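Local coordinates for protein 2,4-dihydroxyhept-2-ene-1,7-dioic acid aldolase (Kordia algicida OT-1, PDB 6BDE) that binds heme b in an H-NOX fold and probably serves as a nitric oxide sensor in bacterial signalling, at residues S128-Y133 with K173-K178; D91-L96 with E122-N127; S98-I103 with L116-V121. The protein carries 1 engineered substitution. All coordinates share one frame; numbering follows the deposited sequence.

How the contacts relate
All three contacts reach the same antiparallel sheet of this heme domain, each at a different depth. Contact 1 joins strands 128-134 and 171-178; it is partly buried and apolar toward the helices, and it meets the heme at one end. Contact 3 is buried: helix 99-110 lies against strand 118-121, another neighbour of strand 128-134, with apolar side chains directed to the porphyrin and, on its polar side, the Glu-100 carboxylate bonded to a strand amide with two bridging waters. Contact 2 is a surface contact, where helix 92-96 meets the hairpin turn through a weak salt bridge and water, without touching the heme across its segments. Lys-178 of contact 1 bonds to Asn-127 of contact 2.

Contact 1. Residues S128-Y133 with K173-K178; sequences SLTMIY and KFIINK. With HEM (protoporphyrin IX containing Fe), chain B.
Tyr-133 and Phe-174 lie side by side where antiparallel strands 128-133 and 173-178 approach the heme. Tyr-133 CB packs 3.5 Å from CE1 of Phe-174, and CG, the next atom out, is 4.0 Å from the same CE1. With CG opposite the backbone N (chi1 163°), the ring then leaves Phe-174 behind and runs to the porphyrin, where CE1 of Tyr-133 sits 3.9 Å from the heme methyl CMD. At the tip, Tyr-133 OH donates to propionate oxygen O1D at 2.5 Å, the oxygen lying at the ring edge and in its plane. The same hydroxyl accepts from Met-139 N. A phenylalanine in its place would keep the ring, but O1D and the Met-139 amide would probably each lose a hydrogen-bonding partner. Behind it the ladder is regular: Phe-174 N bonds to Met-131 O at 2.7 Å and Ile-176 N to Leu-129 O at 2.8 Å. Leu-129 CD2 meets Ile-176 CD1 at 4.0 Å. The chemistry implies a strand pair held by backbone hydrogen bonds, apolar on the face of Leu-129, Met-131, Phe-174 and Ile-176, that presents one phenol to a propionate, the first member of the Tyr-x-Ser-x-Arg motif of H-NOX proteins.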
loop_
_atom_site.group_PDB
_atom_site.type_symbol
_atom_site.label_atom_id
_atom_site.label_comp_id
_atom_site.label_asym_id
_atom_site.label_seq_id
_atom_site.Cartn_x
_atom_site.Cartn_y
_atom_site.Cartn_z
ATOM N N SER A 128 16.419 -5.597 11.358
ATOM C CA SER A 128 16.719 -5.012 10.060
ATOM C C SER A 128 16.156 -5.905 8.964
ATOM O O SER A 128 16.002 -7.115 9.145
ATOM C CB SER A 128 18.226 -4.819 9.855
ATOM O OG SER A 128 18.480 -3.868 8.836
ATOM N N LEU A 129 15.853 -5.294 7.821
ATOM C CA LEU A 129 15.295 -6.026 6.692
ATOM C C LEU A 129 15.497 -5.213 5.423
ATOM O O LEU A 129 15.104 -4.045 5.365
ATOM C CB LEU A 129 13.804 -6.317 6.903
ATOM C CG LEU A 129 13.096 -7.044 5.756
ATOM C CD1 LEU A 129 13.645 -8.453 5.609
ATOM C CD2 LEU A 129 11.596 -7.069 5.987
ATOM N N THR A 130 16.110 -5.832 4.416
ATOM C CA THR A 130 16.298 -5.219 3.108
ATOM C C THR A 130 15.571 -6.066 2.075
ATOM O O THR A 130 15.878 -7.253 1.916
ATOM C CB THR A 130 17.783 -5.093 2.758
ATOM O OG1 THR A 130 18.426 -4.222 3.699
ATOM C CG2 THR A 130 17.954 -4.527 1.354
ATOM N N MET A 131 14.608 -5.461 1.383
ATOM C CA MET A 131 13.793 -6.162 0.403
ATOM C C MET A 131 13.759 -5.385 -0.904
ATOM O O MET A 131 13.863 -4.156 -0.921
ATOM C CB MET A 131 12.359 -6.372 0.906
ATOM C CG MET A 131 12.233 -7.340 2.066
ATOM S SD MET A 131 10.513 -7.766 2.395
ATOM C CE MET A 131 9.827 -6.153 2.752
ATOM N N ILE A 132 13.606 -6.120 -2.001
ATOM C CA ILE A 132 13.452 -5.537 -3.328
ATOM C C ILE A 132 11.980 -5.610 -3.708
ATOM O O ILE A 132 11.395 -6.700 -3.757
ATOM C CB ILE A 132 14.326 -6.252 -4.370
ATOM C CG1 ILE A 132 15.792 -6.246 -3.936
ATOM C CG2 ILE A 132 14.177 -5.585 -5.728
ATOM C CD1 ILE A 132 16.379 -4.859 -3.796
ATOM N N TYR A 133 11.383 -4.454 -3.968
ATOM C CA TYR A 133 9.999 -4.354 -4.404
ATOM C C TYR A 133 9.974 -4.218 -5.920
ATOM O O TYR A 133 10.693 -3.388 -6.483
ATOM C CB TYR A 133 9.312 -3.156 -3.742
ATOM C CG TYR A 133 8.022 -2.706 -4.397
ATOM C CD1 TYR A 133 6.805 -3.268 -4.033
ATOM C CD2 TYR A 133 8.017 -1.701 -5.357
ATOM C CE1 TYR A 133 5.624 -2.854 -4.618
ATOM C CE2 TYR A 133 6.840 -1.284 -5.950
ATOM C CZ TYR A 133 5.646 -1.864 -5.576
ATOM O OH TYR A 133 4.468 -1.452 -6.158
ATOM N N LYS A 173 14.349 -0.654 -3.775
ATOM C CA LYS A 173 14.985 -1.335 -2.655
ATOM C C LYS A 173 14.519 -0.695 -1.351
ATOM O O LYS A 173 14.706 0.509 -1.145
ATOM C CB LYS A 173 16.506 -1.270 -2.769
ATOM C CG LYS A 173 17.242 -2.012 -1.662
ATOM C CD LYS A 173 18.707 -1.610 -1.602
ATOM C CE LYS A 173 19.613 -2.827 -1.517
ATOM N NZ LYS A 173 21.051 -2.448 -1.438
ATOM N N PHE A 174 13.910 -1.497 -0.481
ATOM C CA PHE A 174 13.474 -1.049 0.835
ATOM C C PHE A 174 14.541 -1.419 1.858
ATOM O O PHE A 174 14.879 -2.598 2.006
ATOM C CB PHE A 174 12.137 -1.684 1.218
ATOM C CG PHE A 174 10.943 -1.028 0.584
ATOM C CD1 PHE A 174 10.658 -1.217 -0.758
ATOM C CD2 PHE A 174 10.094 -0.235 1.337
ATOM C CE1 PHE A 174 9.553 -0.620 -1.338
ATOM C CE2 PHE A 174 8.987 0.363 0.763
ATOM C CZ PHE A 174 8.717 0.172 -0.576
ATOM N N ILE A 175 15.066 -0.420 2.557
ATOM C CA ILE A 175 16.027 -0.631 3.633
ATOM C C ILE A 175 15.313 -0.284 4.933
ATOM O O ILE A 175 15.119 0.894 5.255
ATOM C CB ILE A 175 17.301 0.199 3.444
ATOM C CG1 ILE A 175 17.852 0.011 2.029
ATOM C CG2 ILE A 175 18.346 -0.193 4.475
ATOM C CD1 ILE A 175 19.120 0.789 1.756
ATOM N N ILE A 176 14.916 -1.309 5.681
ATOM C CA ILE A 176 14.109 -1.155 6.885
ATOM C C ILE A 176 14.987 -1.419 8.099
ATOM O O ILE A 176 15.624 -2.475 8.198
ATOM C CB ILE A 176 12.896 -2.100 6.870
ATOM C CG1 ILE A 176 12.069 -1.887 5.602
ATOM C CG2 ILE A 176 12.045 -1.887 8.108
ATOM C CD1 ILE A 176 11.426 -3.151 5.072
ATOM N N ASN A 177 15.017 -0.463 9.026
ATOM C CA ASN A 177 15.790 -0.582 10.258
ATOM C C ASN A 177 14.907 -0.160 11.422
ATOM O O ASN A 177 14.510 1.007 11.510
ATOM C CB ASN A 177 17.058 0.269 10.201
ATOM C CG ASN A 177 18.238 -0.484 9.620
ATOM O OD1 ASN A 177 18.907 -1.248 10.315
ATOM N ND2 ASN A 177 18.504 -0.267 8.336
ATOM N N LYS A 178 14.596 -1.104 12.308
ATOM C CA LYS A 178 13.813 -0.778 13.491
ATOM C C LYS A 178 14.566 0.230 14.349
ATOM O O LYS A 178 15.769 0.097 14.586
ATOM C CB LYS A 178 13.502 -2.042 14.294
ATOM C CG LYS A 178 12.072 -2.098 14.813
ATOM C CD LYS A 178 11.789 -3.410 15.524
ATOM C CE LYS A 178 12.595 -3.527 16.805
ATOM N NZ LYS A 178 12.418 -4.858 17.446
HETATM C CHA HEM B . -1.884 -4.992 -3.401
HETATM C CHB HEM B . -4.284 -7.820 0.564
HETATM C CHC HEM B . 0.099 -7.024 3.809
HETATM C CHD HEM B . 2.405 -3.976 -0.079
HETATM C C1A HEM B . -2.728 -5.888 -2.222
HETATM C C2A HEM B . -4.070 -6.023 -2.647
HETATM C C3A HEM B . -4.654 -6.721 -1.668
HETATM C C4A HEM B . -3.626 -6.944 -0.731
HETATM C CMA HEM B . -6.109 -7.179 -1.589
HETATM C CAA HEM B . -4.705 -5.519 -3.942
HETATM C CBA HEM B . -4.534 -6.608 -5.006
HETATM C CGA HEM B . -5.260 -6.244 -6.298
HETATM O O1A HEM B . -5.390 -7.106 -7.207
HETATM O O2A HEM B . -5.730 -5.087 -6.459
HETATM C C1B HEM B . -3.130 -7.687 1.743
HETATM C C2B HEM B . -3.491 -8.094 3.185
HETATM C C3B HEM B . -2.319 -7.864 3.964
HETATM C C4B HEM B . -1.308 -7.341 2.985
HETATM C CMB HEM B . -4.832 -8.645 3.670
HETATM C CAB HEM B . -2.109 -8.107 5.455
HETATM C CBB HEM B . -2.303 -9.301 5.974
HETATM C C1C HEM B . 0.935 -6.015 2.706
HETATM C C2C HEM B . 1.985 -5.330 3.358
HETATM C C3C HEM B . 2.548 -4.582 2.394
HETATM C C4C HEM B . 1.805 -4.872 1.234
HETATM C CMC HEM B . 2.391 -5.423 4.826
HETATM C CAC HEM B . 3.739 -3.637 2.522
HETATM C CBC HEM B . 4.920 -4.016 2.085
HETATM C C1D HEM B . 1.182 -4.141 -1.211
HETATM C C2D HEM B . 1.389 -3.130 -2.313
HETATM C C3D HEM B . 0.307 -3.344 -3.209
HETATM C C4D HEM B . -0.532 -4.491 -2.604
HETATM C CMD HEM B . 2.518 -2.112 -2.455
HETATM C CAD HEM B . 0.037 -2.586 -4.508
HETATM C CBD HEM B . 0.109 -3.518 -5.713
HETATM C CGD HEM B . 1.495 -3.415 -6.340
HETATM O O1D HEM B . 2.419 -2.834 -5.713
HETATM O O2D HEM B . 1.707 -3.915 -7.475
HETATM N NA HEM B . -2.360 -6.385 -0.967
HETATM N NB HEM B . -1.712 -7.106 1.573
HETATM N NC HEM B . 0.704 -5.734 1.355
HETATM N ND HEM B . -0.032 -5.003 -1.236
HETATM FE FE HEM B . -0.591 -6.495 0.007
#

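Contact 2. Residues D91-L96 with E122-N127; sequences DPIEML and EEKTAN
Ile-93 and Asn-127 bring the backbones nearest, their CA atoms 6.5 Å apart, where the first turn of helix 92-96 faces the irregular chain that follows strand 123-124. Ile-93 is the wedge. Its CG2 branch reaches the carbonyl oxygen of Thr-125 at 3.5 Å, while CG1 lies 3.8 Å from Ala-126 O, so an aliphatic side chain rests against two successive peptide oxygens. On its other flanks Ile-93 packs on Leu-129, Ile-176 and Phe-151, which ties this corner to the sheet and to helix 140-153.

The polar work is done on the solvent side. Asp-91 is the N-cap of the helix: its OD2 accepts from Glu-94 N at 3.0 Å, using the lone pair turned away from OD1. That oxygen also takes a bond from a water at 2.6 Å, and the same water donates to Ala-126 O, so the cap is linked to the carbonyl of Ala-126 in the turn. A second water lies between Asp-91 OD1 and Ala-126 O, though its bonds are less certain. Further along, Glu-94 bends at chi2 (69°) and Lys-124 at chi4 (-52°), and the two side chains cross at about a right angle. Their salt bridge, Lys-124 NZ to Glu-94 OE1, is weak at 3.4 Å.

Asn-127 N makes a weak bond back to Thr-125 OG1, as in an ST turn, whereas Asn-127 OD1 finds its partner in Lys-178. Glu-122 and Glu-123 both face Thr-130 across the hairpin, where the strand turns a corner. The arrangement is that of an N-capped helix start set against the turn of a beta hairpin, one arm of which carries a classic beta bulge.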
loop_
_atom_site.group_PDB
_atom_site.type_symbol
_atom_site.label_atom_id
_atom_site.label_comp_id
_atom_site.label_asym_id
_atom_site.label_seq_id
_atom_site.Cartn_x
_atom_site.Cartn_y
_atom_site.Cartn_z
ATOM N N ASP A 91 6.067 -10.040 15.441
ATOM C CA ASP A 91 7.202 -9.166 15.202
ATOM C C ASP A 91 7.011 -8.485 13.851
ATOM O O ASP A 91 6.636 -9.154 12.870
ATOM C CB ASP A 91 8.515 -9.954 15.231
ATOM C CG ASP A 91 9.724 -9.085 14.963
ATOM O OD1 ASP A 91 10.221 -8.445 15.913
ATOM O OD2 ASP A 91 10.182 -9.047 13.802
ATOM N N PRO A 92 7.254 -7.174 13.757
ATOM C CA PRO A 92 7.027 -6.484 12.478
ATOM C C PRO A 92 8.015 -6.879 11.394
ATOM O O PRO A 92 7.637 -6.913 10.216
ATOM C CB PRO A 92 7.160 -5.001 12.850
ATOM C CG PRO A 92 8.042 -4.999 14.054
ATOM C CD PRO A 92 7.712 -6.253 14.813
ATOM N N ILE A 93 9.266 -7.172 11.749
ATOM C CA ILE A 93 10.247 -7.570 10.743
ATOM C C ILE A 93 9.896 -8.937 10.168
ATOM O O ILE A 93 9.993 -9.160 8.955
ATOM C CB ILE A 93 11.664 -7.548 11.344
ATOM C CG1 ILE A 93 12.116 -6.109 11.594
ATOM C CG2 ILE A 93 12.649 -8.267 10.432
ATOM C CD1 ILE A 93 12.283 -5.294 10.332
ATOM N N GLU A 94 9.474 -9.870 11.025
ATOM C CA GLU A 94 9.114 -11.204 10.551
ATOM C C GLU A 94 7.898 -11.156 9.635
ATOM O O GLU A 94 7.828 -11.895 8.645
ATOM C CB GLU A 94 8.855 -12.130 11.739
ATOM C CG GLU A 94 8.914 -13.610 11.395
ATOM C CD GLU A 94 10.316 -14.070 11.045
ATOM O OE1 GLU A 94 11.219 -13.934 11.898
ATOM O OE2 GLU A 94 10.515 -14.568 9.918
ATOM N N MET A 95 6.929 -10.293 9.948
ATOM C CA MET A 95 5.739 -10.182 9.109
ATOM C C MET A 95 6.080 -9.608 7.738
ATOM O O MET A 95 5.600 -10.108 6.713
ATOM C CB MET A 95 4.683 -9.324 9.806
ATOM C CG MET A 95 3.520 -8.926 8.914
ATOM S SD MET A 95 2.144 -8.195 9.823
ATOM C CE MET A 95 1.158 -7.551 8.474
ATOM N N LEU A 96 6.908 -8.561 7.697
ATOM C CA LEU A 96 7.282 -7.965 6.419
ATOM C C LEU A 96 8.119 -8.920 5.578
ATOM O O LEU A 96 8.009 -8.917 4.346
ATOM C CB LEU A 96 8.031 -6.652 6.650
ATOM C CG LEU A 96 7.217 -5.520 7.282
ATOM C CD1 LEU A 96 8.034 -4.238 7.344
ATOM C CD2 LEU A 96 5.920 -5.296 6.518
ATOM N N GLU A 122 16.727 -9.727 0.684
ATOM C CA GLU A 122 18.158 -9.863 0.449
ATOM C C GLU A 122 18.970 -9.943 1.731
ATOM O O GLU A 122 19.981 -10.646 1.763
ATOM C CB GLU A 122 18.675 -8.694 -0.399
ATOM C CG GLU A 122 18.130 -8.676 -1.818
ATOM C CD GLU A 122 18.779 -7.610 -2.680
ATOM O OE1 GLU A 122 19.307 -6.627 -2.118
ATOM O OE2 GLU A 122 18.760 -7.755 -3.921
ATOM N N GLU A 123 18.551 -9.240 2.782
ATOM C CA GLU A 123 19.190 -9.301 4.088
ATOM C C GLU A 123 18.113 -9.230 5.161
ATOM O O GLU A 123 17.074 -8.593 4.972
ATOM C CB GLU A 123 20.201 -8.163 4.290
ATOM C CG GLU A 123 21.344 -8.145 3.289
ATOM C CD GLU A 123 22.188 -6.893 3.395
ATOM O OE1 GLU A 123 22.284 -6.331 4.507
ATOM O OE2 GLU A 123 22.752 -6.467 2.365
ATOM N N LYS A 124 18.370 -9.887 6.291
ATOM C CA LYS A 124 17.398 -9.903 7.378
ATOM C C LYS A 124 18.099 -10.202 8.694
ATOM O O LYS A 124 18.819 -11.200 8.802
ATOM C CB LYS A 124 16.300 -10.942 7.125
ATOM C CG LYS A 124 15.332 -11.103 8.287
ATOM C CD LYS A 124 14.319 -12.203 8.025
ATOM C CE LYS A 124 13.274 -12.262 9.128
ATOM N NZ LYS A 124 13.893 -12.346 10.481
ATOM N N THR A 125 17.889 -9.338 9.679
ATOM C CA THR A 125 18.234 -9.603 11.068
ATOM C C THR A 125 16.966 -9.458 11.910
ATOM O O THR A 125 15.858 -9.325 11.382
ATOM C CB THR A 125 19.345 -8.669 11.557
ATOM O OG1 THR A 125 18.827 -7.340 11.699
ATOM C CG2 THR A 125 20.508 -8.654 10.575
ATOM N N ALA A 126 17.135 -9.485 13.233
ATOM C CA ALA A 126 15.982 -9.350 14.115
ATOM C C ALA A 126 15.375 -7.956 14.042
ATOM O O ALA A 126 14.165 -7.798 14.244
ATOM C CB ALA A 126 16.377 -9.681 15.554
ATOM N N ASN A 127 16.188 -6.941 13.746
ATOM C CA ASN A 127 15.719 -5.562 13.714
ATOM C C ASN A 127 16.050 -4.857 12.403
ATOM O O ASN A 127 15.971 -3.624 12.343
ATOM C CB ASN A 127 16.308 -4.774 14.889
ATOM C CG ASN A 127 15.967 -5.388 16.231
ATOM O OD1 ASN A 127 14.835 -5.811 16.466
ATOM N ND2 ASN A 127 16.953 -5.451 17.118
HETATM O O HOH W 1 12.567 -10.197 13.743
HETATM O O HOH W 2 11.815 -6.688 15.151
#

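Contact 3. Residues S98-I103 with L116-V121; sequences SIENHI and LPTFVV. With HEM (protoporphyrin IX containing Fe), chain B.
Glu-100 sends CG opposite its backbone N (chi1 -180°) and then folds at chi2 (70°), which swings the carboxylate onto the main chain at Phe-119. This is the H-NOX heme pocket, at the place where helix 99-110, carrying the axial ligand His-104, passes over edge strand 118-121. The Phe-119 N-H points almost straight at Glu-100 OE1, 2.9 Å away with an angle of 167° at the hydrogen, and it meets the oxygen from above the carboxylate plane. The stem of the glutamate is used as well: its CB lies 3.2 Å from Phe-119 O, so one side chain lies along both the amide and the carbonyl of a single strand residue. The helix start is wide here, with Ile-103 N reaching back to Ser-98 O in a pi-type turn.

Toward the heme the contact becomes apolar. Ile-99 and Phe-119 pass each other at a slant, CG2 of the isoleucine 3.9 Å from CD2 of the ring. Both then converge on the same vinyl group: Ile-99 CD1 and Phe-119 CZ each come within 3.4 Å of heme CBC. The Phe-119 ring also meets that of Tyr-133. Ile-103 CG2 packs against the porphyrin at C4B. Pro-117 leans on a propionate, its CB 3.4 Å from O1D, and it touches His-104 too; a proline packed on the heme is likewise found in other H-NOX proteins. Leu-116 CD2 touches the porphyrin at C1A, 3.6 Å away.

Two waters close the polar side, each donating to Pro-117 O and to one oxygen of Glu-100. The one on OE1 sits 2.7 Å from that Glu-100 atom, at the edge of the Phe-119 ring and in its plane.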
loop_
_atom_site.group_PDB
_atom_site.type_symbol
_atom_site.label_atom_id
_atom_site.label_comp_id
_atom_site.label_asym_id
_atom_site.label_seq_id
_atom_site.Cartn_x
_atom_site.Cartn_y
_atom_site.Cartn_z
ATOM N N SER A 98 7.527 -11.922 5.436
ATOM C CA SER A 98 6.598 -12.997 5.113
ATOM C C SER A 98 5.506 -12.553 4.147
ATOM O O SER A 98 4.536 -13.290 3.942
ATOM C CB SER A 98 5.970 -13.549 6.393
ATOM O OG SER A 98 6.965 -14.026 7.282
ATOM N N ILE A 99 5.638 -11.366 3.553
ATOM C CA ILE A 99 4.632 -10.888 2.610
ATOM C C ILE A 99 4.597 -11.778 1.374
ATOM O O ILE A 99 3.524 -12.180 0.907
ATOM C CB ILE A 99 4.903 -9.420 2.234
ATOM C CG1 ILE A 99 4.832 -8.526 3.471
ATOM C CG2 ILE A 99 3.921 -8.947 1.171
ATOM C CD1 ILE A 99 5.496 -7.186 3.277
ATOM N N GLU A 100 5.771 -12.108 0.837
ATOM C CA GLU A 100 5.831 -12.818 -0.436
ATOM C C GLU A 100 5.396 -14.272 -0.290
ATOM O O GLU A 100 4.585 -14.767 -1.080
ATOM C CB GLU A 100 7.246 -12.735 -1.012
ATOM C CG GLU A 100 7.418 -13.446 -2.346
ATOM C CD GLU A 100 6.692 -12.748 -3.482
ATOM O OE1 GLU A 100 6.410 -11.537 -3.357
ATOM O OE2 GLU A 100 6.405 -13.410 -4.501
ATOM N N ASN A 101 5.923 -14.976 0.712
ATOM C CA ASN A 101 5.733 -16.417 0.810
ATOM C C ASN A 101 4.591 -16.827 1.734
ATOM O O ASN A 101 4.360 -18.028 1.905
ATOM C CB ASN A 101 7.036 -17.097 1.255
ATOM C CG ASN A 101 7.538 -16.599 2.601
ATOM O OD1 ASN A 101 6.839 -15.888 3.321
ATOM N ND2 ASN A 101 8.764 -16.977 2.943
ATOM N N HIS A 102 3.872 -15.876 2.330
ATOM C CA HIS A 102 2.712 -16.242 3.135
ATOM C C HIS A 102 1.538 -15.292 2.927
ATOM O O HIS A 102 0.465 -15.718 2.489
ATOM C CB HIS A 102 3.063 -16.289 4.623
ATOM C CG HIS A 102 1.892 -16.609 5.500
ATOM N ND1 HIS A 102 1.614 -15.915 6.657
ATOM C CD2 HIS A 102 0.921 -17.546 5.381
ATOM C CE1 HIS A 102 0.525 -16.412 7.216
ATOM N NE2 HIS A 102 0.085 -17.402 6.461
ATOM N N ILE A 103 1.731 -14.010 3.250
ATOM C CA ILE A 103 0.614 -13.066 3.269
ATOM C C ILE A 103 -0.032 -12.975 1.892
ATOM O O ILE A 103 -1.231 -13.231 1.729
ATOM C CB ILE A 103 1.078 -11.687 3.766
ATOM C CG1 ILE A 103 1.400 -11.741 5.261
ATOM C CG2 ILE A 103 0.013 -10.639 3.488
ATOM C CD1 ILE A 103 2.120 -10.516 5.774
ATOM N N LEU A 116 -0.540 -8.651 -7.709
ATOM C CA LEU A 116 0.244 -8.318 -6.535
ATOM C C LEU A 116 1.697 -8.046 -6.907
ATOM O O LEU A 116 2.182 -8.537 -7.930
ATOM C CB LEU A 116 0.180 -9.463 -5.515
ATOM C CG LEU A 116 -1.230 -9.839 -5.056
ATOM C CD1 LEU A 116 -1.247 -11.232 -4.449
ATOM C CD2 LEU A 116 -1.755 -8.812 -4.064
ATOM N N PRO A 117 2.412 -7.266 -6.105
ATOM C CA PRO A 117 3.836 -7.040 -6.353
ATOM C C PRO A 117 4.651 -8.232 -5.862
ATOM O O PRO A 117 4.123 -9.193 -5.307
ATOM C CB PRO A 117 4.130 -5.782 -5.537
ATOM C CG PRO A 117 3.203 -5.892 -4.376
ATOM C CD PRO A 117 1.944 -6.545 -4.906
ATOM N N THR A 118 5.959 -8.154 -6.079
ATOM C CA THR A 118 6.896 -9.137 -5.559
ATOM C C THR A 118 7.827 -8.472 -4.555
ATOM O O THR A 118 8.284 -7.344 -4.768
ATOM C CB THR A 118 7.716 -9.785 -6.681
ATOM O OG1 THR A 118 8.188 -8.776 -7.581
ATOM C CG2 THR A 118 6.864 -10.778 -7.451
ATOM N N PHE A 119 8.084 -9.166 -3.451
ATOM C CA PHE A 119 9.056 -8.744 -2.453
ATOM C C PHE A 119 10.093 -9.845 -2.302
ATOM O O PHE A 119 9.741 -11.003 -2.053
ATOM C CB PHE A 119 8.391 -8.455 -1.104
ATOM C CG PHE A 119 7.673 -7.134 -1.047
ATOM C CD1 PHE A 119 8.363 -5.965 -0.760
ATOM C CD2 PHE A 119 6.308 -7.062 -1.266
ATOM C CE1 PHE A 119 7.704 -4.750 -0.700
ATOM C CE2 PHE A 119 5.642 -5.850 -1.208
ATOM C CZ PHE A 119 6.342 -4.693 -0.925
ATOM N N VAL A 120 11.364 -9.491 -2.459
ATOM C CA VAL A 120 12.467 -10.441 -2.354
ATOM C C VAL A 120 13.388 -9.974 -1.238
ATOM O O VAL A 120 13.951 -8.873 -1.311
ATOM C CB VAL A 120 13.233 -10.575 -3.678
ATOM C CG1 VAL A 120 14.347 -11.602 -3.544
ATOM C CG2 VAL A 120 12.282 -10.953 -4.800
ATOM N N VAL A 121 13.542 -10.805 -0.213
ATOM C CA VAL A 121 14.432 -10.490 0.898
ATOM C C VAL A 121 15.872 -10.724 0.461
ATOM O O VAL A 121 16.204 -11.786 -0.082
ATOM C CB VAL A 121 14.084 -11.336 2.131
ATOM C CG1 VAL A 121 15.070 -11.062 3.260
ATOM C CG2 VAL A 121 12.659 -11.058 2.581
HETATM C CHA HEM B . -1.884 -4.992 -3.401
HETATM C CHB HEM B . -4.284 -7.820 0.564
HETATM C CHC HEM B . 0.099 -7.024 3.809
HETATM C CHD HEM B . 2.405 -3.976 -0.079
HETATM C C1A HEM B . -2.728 -5.888 -2.222
HETATM C C2A HEM B . -4.070 -6.023 -2.647
HETATM C C3A HEM B . -4.654 -6.721 -1.668
HETATM C C4A HEM B . -3.626 -6.944 -0.731
HETATM C CMA HEM B . -6.109 -7.179 -1.589
HETATM C CAA HEM B . -4.705 -5.519 -3.942
HETATM C CBA HEM B . -4.534 -6.608 -5.006
HETATM C CGA HEM B . -5.260 -6.244 -6.298
HETATM O O1A HEM B . -5.390 -7.106 -7.207
HETATM O O2A HEM B . -5.730 -5.087 -6.459
HETATM C C1B HEM B . -3.130 -7.687 1.743
HETATM C C2B HEM B . -3.491 -8.094 3.185
HETATM C C3B HEM B . -2.319 -7.864 3.964
HETATM C C4B HEM B . -1.308 -7.341 2.985
HETATM C CMB HEM B . -4.832 -8.645 3.670
HETATM C CAB HEM B . -2.109 -8.107 5.455
HETATM C CBB HEM B . -2.303 -9.301 5.974
HETATM C C1C HEM B . 0.935 -6.015 2.706
HETATM C C2C HEM B . 1.985 -5.330 3.358
HETATM C C3C HEM B . 2.548 -4.582 2.394
HETATM C C4C HEM B . 1.805 -4.872 1.234
HETATM C CMC HEM B . 2.391 -5.423 4.826
HETATM C CAC HEM B . 3.739 -3.637 2.522
HETATM C CBC HEM B . 4.920 -4.016 2.085
HETATM C C1D HEM B . 1.182 -4.141 -1.211
HETATM C C2D HEM B . 1.389 -3.130 -2.313
HETATM C C3D HEM B . 0.307 -3.344 -3.209
HETATM C C4D HEM B . -0.532 -4.491 -2.604
HETATM C CMD HEM B . 2.518 -2.112 -2.455
HETATM C CAD HEM B . 0.037 -2.586 -4.508
HETATM C CBD HEM B . 0.109 -3.518 -5.713
HETATM C CGD HEM B . 1.495 -3.415 -6.340
HETATM O O1D HEM B . 2.419 -2.834 -5.713
HETATM O O2D HEM B . 1.707 -3.915 -7.475
HETATM N NA HEM B . -2.360 -6.385 -0.967
HETATM N NB HEM B . -1.712 -7.106 1.573
HETATM N NC HEM B . 0.704 -5.734 1.355
HETATM N ND HEM B . -0.032 -5.003 -1.236
HETATM FE FE HEM B . -0.591 -6.495 0.007
HETATM O O HOH W 3 4.468 -9.821 -2.687
HETATM O O HOH W 4 3.790 -11.969 -5.518
#